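Local coordinates for protein esterase (Staphylococcus aureus subsp. aureus USA300_TCH1516, PDB 3D7R) that probably hydrolyses ester bonds as a putative esterase of the alpha/beta hydrolase fold, its natural substrate not being established, at residues A[54-57]-A[58-61]; A[149-152]-A[153-156]. All blocks are in the same frame, centred on the assembly; numbering follows the deposited sequence.

Interaction 1 of 2, residues A[54-57]-A[58-61]; sequences YKRE and IENR
Arg-56 reaches one turn along its helix to Asn-60, giving NH2 to OD1 at 2.7 Å. The bond is bent: the donor stands above the amide's carbonyl plane, and the side chains cross at about a right angle. One face of the same guanidinium lies over Glu-59, whose CB is 3.6 Å from Arg-56 NH1. Bends at chi2 and chi3 (-46° and -47°) fold the arginine back over the following turn instead of letting it run outward. On another side of the helix Glu-57 and Arg-61 run side by side, pointing the same way, and make a salt bridge from OE2 to NH2 of 2.7 Å. As a hydrogen bond it is weak, the angle at the hydrogen being only 127°, and Glu-57 CG packs over a face of the guanidinium, 3.5 Å from NH2. Tyr-54 and Ile-58 add an apolar touch, the isoleucine's CD1 meeting ring atom CE2 at 3.6 Å.

Beneath these pairs the backbone bonds Glu-59 N to Lys-55 O (2.9 Å) and Asn-60 N to Arg-56 O (2.8 Å) set the spacing that brings the partners together. Further out, Arg-56 NE and Asn-60 ND2 both donate to Ala-108 O, so arginine and amide jointly grip one loop carbonyl while bonded to each other. Arg-61 has a second carboxylate partner in Glu-140, through NE. The arrangement is that of i to i+4 side-chain pairing on a surface helix, here helix 46-61, with one flank laid against the loops at Ala-108 and Pro-139 of the alpha/beta hydrolase fold.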
# COMPACT_ATOMS: atom_id res chain seq x y z
N TYR A 54 -17.90 -13.48 -3.22
CA TYR A 54 -18.17 -14.40 -4.33
C TYR A 54 -17.44 -13.95 -5.61
O TYR A 54 -16.70 -14.73 -6.23
CB TYR A 54 -19.68 -14.51 -4.61
CG TYR A 54 -19.99 -15.36 -5.83
CD1 TYR A 54 -20.18 -16.73 -5.70
CD2 TYR A 54 -20.10 -14.79 -7.10
CE1 TYR A 54 -20.48 -17.53 -6.81
CE2 TYR A 54 -20.40 -15.58 -8.22
CZ TYR A 54 -20.59 -16.95 -8.06
OH TYR A 54 -20.88 -17.77 -9.14
N LYS A 55 -17.64 -12.69 -6.00
CA LYS A 55 -16.97 -12.10 -7.16
C LYS A 55 -15.43 -12.13 -7.04
O LYS A 55 -14.74 -12.52 -7.99
CB LYS A 55 -17.43 -10.64 -7.37
CG LYS A 55 -16.93 -10.02 -8.67
CD LYS A 55 -17.56 -8.65 -8.94
CE LYS A 55 -17.22 -8.17 -10.36
NZ LYS A 55 -15.76 -7.92 -10.57
N ARG A 56 -14.91 -11.74 -5.88
CA ARG A 56 -13.45 -11.64 -5.73
C ARG A 56 -12.78 -13.02 -5.75
O ARG A 56 -11.70 -13.19 -6.29
CB ARG A 56 -13.06 -10.88 -4.45
CG ARG A 56 -13.49 -9.40 -4.37
CD ARG A 56 -13.21 -8.61 -5.66
NE ARG A 56 -11.85 -8.86 -6.16
CZ ARG A 56 -11.48 -8.64 -7.42
NH1 ARG A 56 -12.36 -8.12 -8.28
NH2 ARG A 56 -10.23 -8.90 -7.82
N GLU A 57 -13.43 -14.02 -5.17
CA GLU A 57 -12.87 -15.37 -5.23
C GLU A 57 -12.54 -15.77 -6.68
O GLU A 57 -11.45 -16.29 -6.96
CB GLU A 57 -13.81 -16.41 -4.61
CG GLU A 57 -13.17 -17.79 -4.49
CD GLU A 57 -14.08 -18.82 -3.84
OE1 GLU A 57 -15.26 -18.48 -3.51
OE2 GLU A 57 -13.62 -19.96 -3.65
N ILE A 58 -13.50 -15.52 -7.57
CA ILE A 58 -13.43 -15.87 -9.00
C ILE A 58 -12.42 -15.00 -9.74
O ILE A 58 -11.57 -15.51 -10.48
CB ILE A 58 -14.83 -15.74 -9.67
CG1 ILE A 58 -15.78 -16.82 -9.15
CG2 ILE A 58 -14.74 -15.84 -11.20
CD1 ILE A 58 -17.26 -16.62 -9.61
N GLU A 59 -12.51 -13.68 -9.52
CA GLU A 59 -11.65 -12.74 -10.21
C GLU A 59 -10.20 -12.88 -9.79
O GLU A 59 -9.31 -12.75 -10.62
CB GLU A 59 -12.12 -11.28 -10.00
CG GLU A 59 -13.46 -10.95 -10.69
CD GLU A 59 -13.47 -11.27 -12.18
OE1 GLU A 59 -12.47 -10.97 -12.88
OE2 GLU A 59 -14.48 -11.83 -12.66
N ASN A 60 -9.96 -13.15 -8.51
CA ASN A 60 -8.59 -13.20 -8.00
C ASN A 60 -7.78 -14.38 -8.52
O ASN A 60 -6.55 -14.33 -8.51
CB ASN A 60 -8.56 -13.19 -6.46
CG ASN A 60 -8.89 -11.82 -5.88
OD1 ASN A 60 -8.79 -10.79 -6.56
ND2 ASN A 60 -9.29 -11.80 -4.62
N ARG A 61 -8.45 -15.45 -8.95
CA ARG A 61 -7.76 -16.65 -9.47
C ARG A 61 -7.20 -16.43 -10.87
O ARG A 61 -6.27 -17.12 -11.28
CB ARG A 61 -8.67 -17.89 -9.48
CG ARG A 61 -9.08 -18.36 -8.11
CD ARG A 61 -9.43 -19.83 -8.10
NE ARG A 61 -9.97 -20.24 -6.81
CZ ARG A 61 -11.26 -20.41 -6.52
NH1 ARG A 61 -12.21 -20.22 -7.44
NH2 ARG A 61 -11.61 -20.78 -5.30

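Interaction 2 of 2, residues A[149-152]-A[153-156]. With NA (sodium ion), chain E.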
# COMPACT_ATOMS: atom_id res chain seq x y z
N ALA A 149 4.33 -14.55 1.09
CA ALA A 149 4.63 -14.18 -0.29
C ALA A 149 5.46 -12.90 -0.39
O ALA A 149 6.40 -12.83 -1.17
CB ALA A 149 3.35 -14.04 -1.08
N ILE A 150 5.11 -11.89 0.39
CA ILE A 150 5.87 -10.64 0.38
C ILE A 150 7.32 -10.87 0.85
O ILE A 150 8.26 -10.37 0.24
CB ILE A 150 5.12 -9.54 1.19
CG1 ILE A 150 3.77 -9.23 0.51
CG2 ILE A 150 5.98 -8.24 1.32
CD1 ILE A 150 2.91 -8.25 1.25
N GLN A 151 7.48 -11.68 1.91
CA GLN A 151 8.80 -12.13 2.38
C GLN A 151 9.63 -12.74 1.25
O GLN A 151 10.81 -12.42 1.09
CB GLN A 151 8.65 -13.15 3.52
CG GLN A 151 9.97 -13.52 4.22
CD GLN A 151 10.56 -12.33 4.99
OE1 GLN A 151 9.89 -11.73 5.84
NE2 GLN A 151 11.83 -11.99 4.71
N ARG A 152 9.02 -13.65 0.47
CA ARG A 152 9.75 -14.33 -0.58
C ARG A 152 10.25 -13.35 -1.64
O ARG A 152 11.40 -13.45 -2.05
CB ARG A 152 8.89 -15.42 -1.24
CG ARG A 152 8.65 -16.65 -0.32
CD ARG A 152 7.77 -17.73 -1.00
NE ARG A 152 6.60 -18.07 -0.17
CZ ARG A 152 5.32 -17.91 -0.55
NH1 ARG A 152 5.00 -17.46 -1.76
NH2 ARG A 152 4.36 -18.25 0.30
N VAL A 153 9.41 -12.40 -2.08
CA VAL A 153 9.87 -11.44 -3.10
C VAL A 153 10.89 -10.47 -2.50
O VAL A 153 11.88 -10.15 -3.14
CB VAL A 153 8.72 -10.69 -3.86
CG1 VAL A 153 7.90 -9.81 -2.95
CG2 VAL A 153 9.27 -9.88 -5.07
N TYR A 154 10.69 -10.06 -1.25
CA TYR A 154 11.68 -9.21 -0.58
C TYR A 154 13.04 -9.89 -0.51
O TYR A 154 14.06 -9.29 -0.83
CB TYR A 154 11.21 -8.79 0.82
CG TYR A 154 12.22 -7.93 1.58
CD1 TYR A 154 12.37 -6.58 1.28
CD2 TYR A 154 13.01 -8.47 2.60
CE1 TYR A 154 13.28 -5.78 1.97
CE2 TYR A 154 13.94 -7.67 3.31
CZ TYR A 154 14.07 -6.34 2.98
OH TYR A 154 14.97 -5.54 3.68
N ASP A 155 13.05 -11.15 -0.11
CA ASP A 155 14.29 -11.93 -0.06
C ASP A 155 14.97 -12.02 -1.42
O ASP A 155 16.19 -11.85 -1.52
CB ASP A 155 14.01 -13.33 0.51
CG ASP A 155 13.67 -13.27 2.02
OD1 ASP A 155 13.90 -12.22 2.63
OD2 ASP A 155 13.19 -14.27 2.57
N GLN A 156 14.18 -12.29 -2.46
CA GLN A 156 14.66 -12.27 -3.86
C GLN A 156 15.41 -10.97 -4.19
O GLN A 156 16.55 -11.02 -4.62
CB GLN A 156 13.49 -12.48 -4.84
CG GLN A 156 13.91 -12.52 -6.31
CD GLN A 156 12.73 -12.61 -7.29
OE1 GLN A 156 11.67 -11.97 -7.10
NE2 GLN A 156 12.92 -13.39 -8.36
NA NA E . 10.73 -11.38 -9.13
O HOH W 1 11.08 -13.80 -10.64
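Gln-151 and Asp-155, one turn apart on helix 143-161, supply the polar side-chain contact. The amide NE2 of Gln-151 donates to Asp-155 OD1 at 2.9 Å, meeting that oxygen on its syn side but 32° out of the carboxylate plane, while the acceptor lies close to the plane of the amide. A second, weak bond links Gln-151 NE2 to Asp-155 OD2 at 3.4 Å, so one amide nitrogen spans both carboxylate oxygens. The glutamine can do this because its chain bends at chi2 (67°), which turns the amide back over the next turn.

Backbone bonds form the second group. Four consecutive i+4 links run through this stretch, among them Tyr-154 N to Ile-150 O at 2.9 Å and Asp-155 N to Gln-151 O at 2.8 Å. A methyl of Val-153, CG1, lies against the carbonyl of Ile-150, 3.3 Å from its O.

Apolar packing is directed inward. Val-153 and Tyr-154 both touch Leu-100 of strand 98-102, and Ile-150 touches Ile-102 of the same strand. The tyrosine ring stands edge-to-face with Phe-181 of helix 173-187; its hydroxyl is the polar exception, hydrogen-bonded to Pro-191 O.

Metal coordination involves Gln-156 alone of these eight residues: its OE1 binds the sodium ion at 2.3 Å. With CG opposite the backbone N (chi1 -178°) and an extended chain beyond it, the amide is carried well clear of the helix. Water 1, 2.9 Å from the sodium, accepts a hydrogen bond from Gln-156 NE2, so both ends of the amide serve the site. The chemistry implies a division of labour round one helix: neutral amides donate to a carboxylate and ligate a cation, while hydrophobic side chains seat the helix on the central sheet.

Interactions 1 and 2 illustrate the same i to i+4 spacing in two settings. The centre of interaction 1, a surface contact, lies about 20 Å from the centre of the chain, and that of the partly buried interaction 2, on a helix packed against the central sheet, about 16 Å. The two contacts do not touch: their centres are 24 Å apart and their nearest atoms about 12 Å. The same loop borders both: Asn-60 touches Lys-137 and Ala-149 touches Pro-136. The sodium ion belongs to interaction 2 alone, and neither contact can be assigned to the active site of this putative esterase.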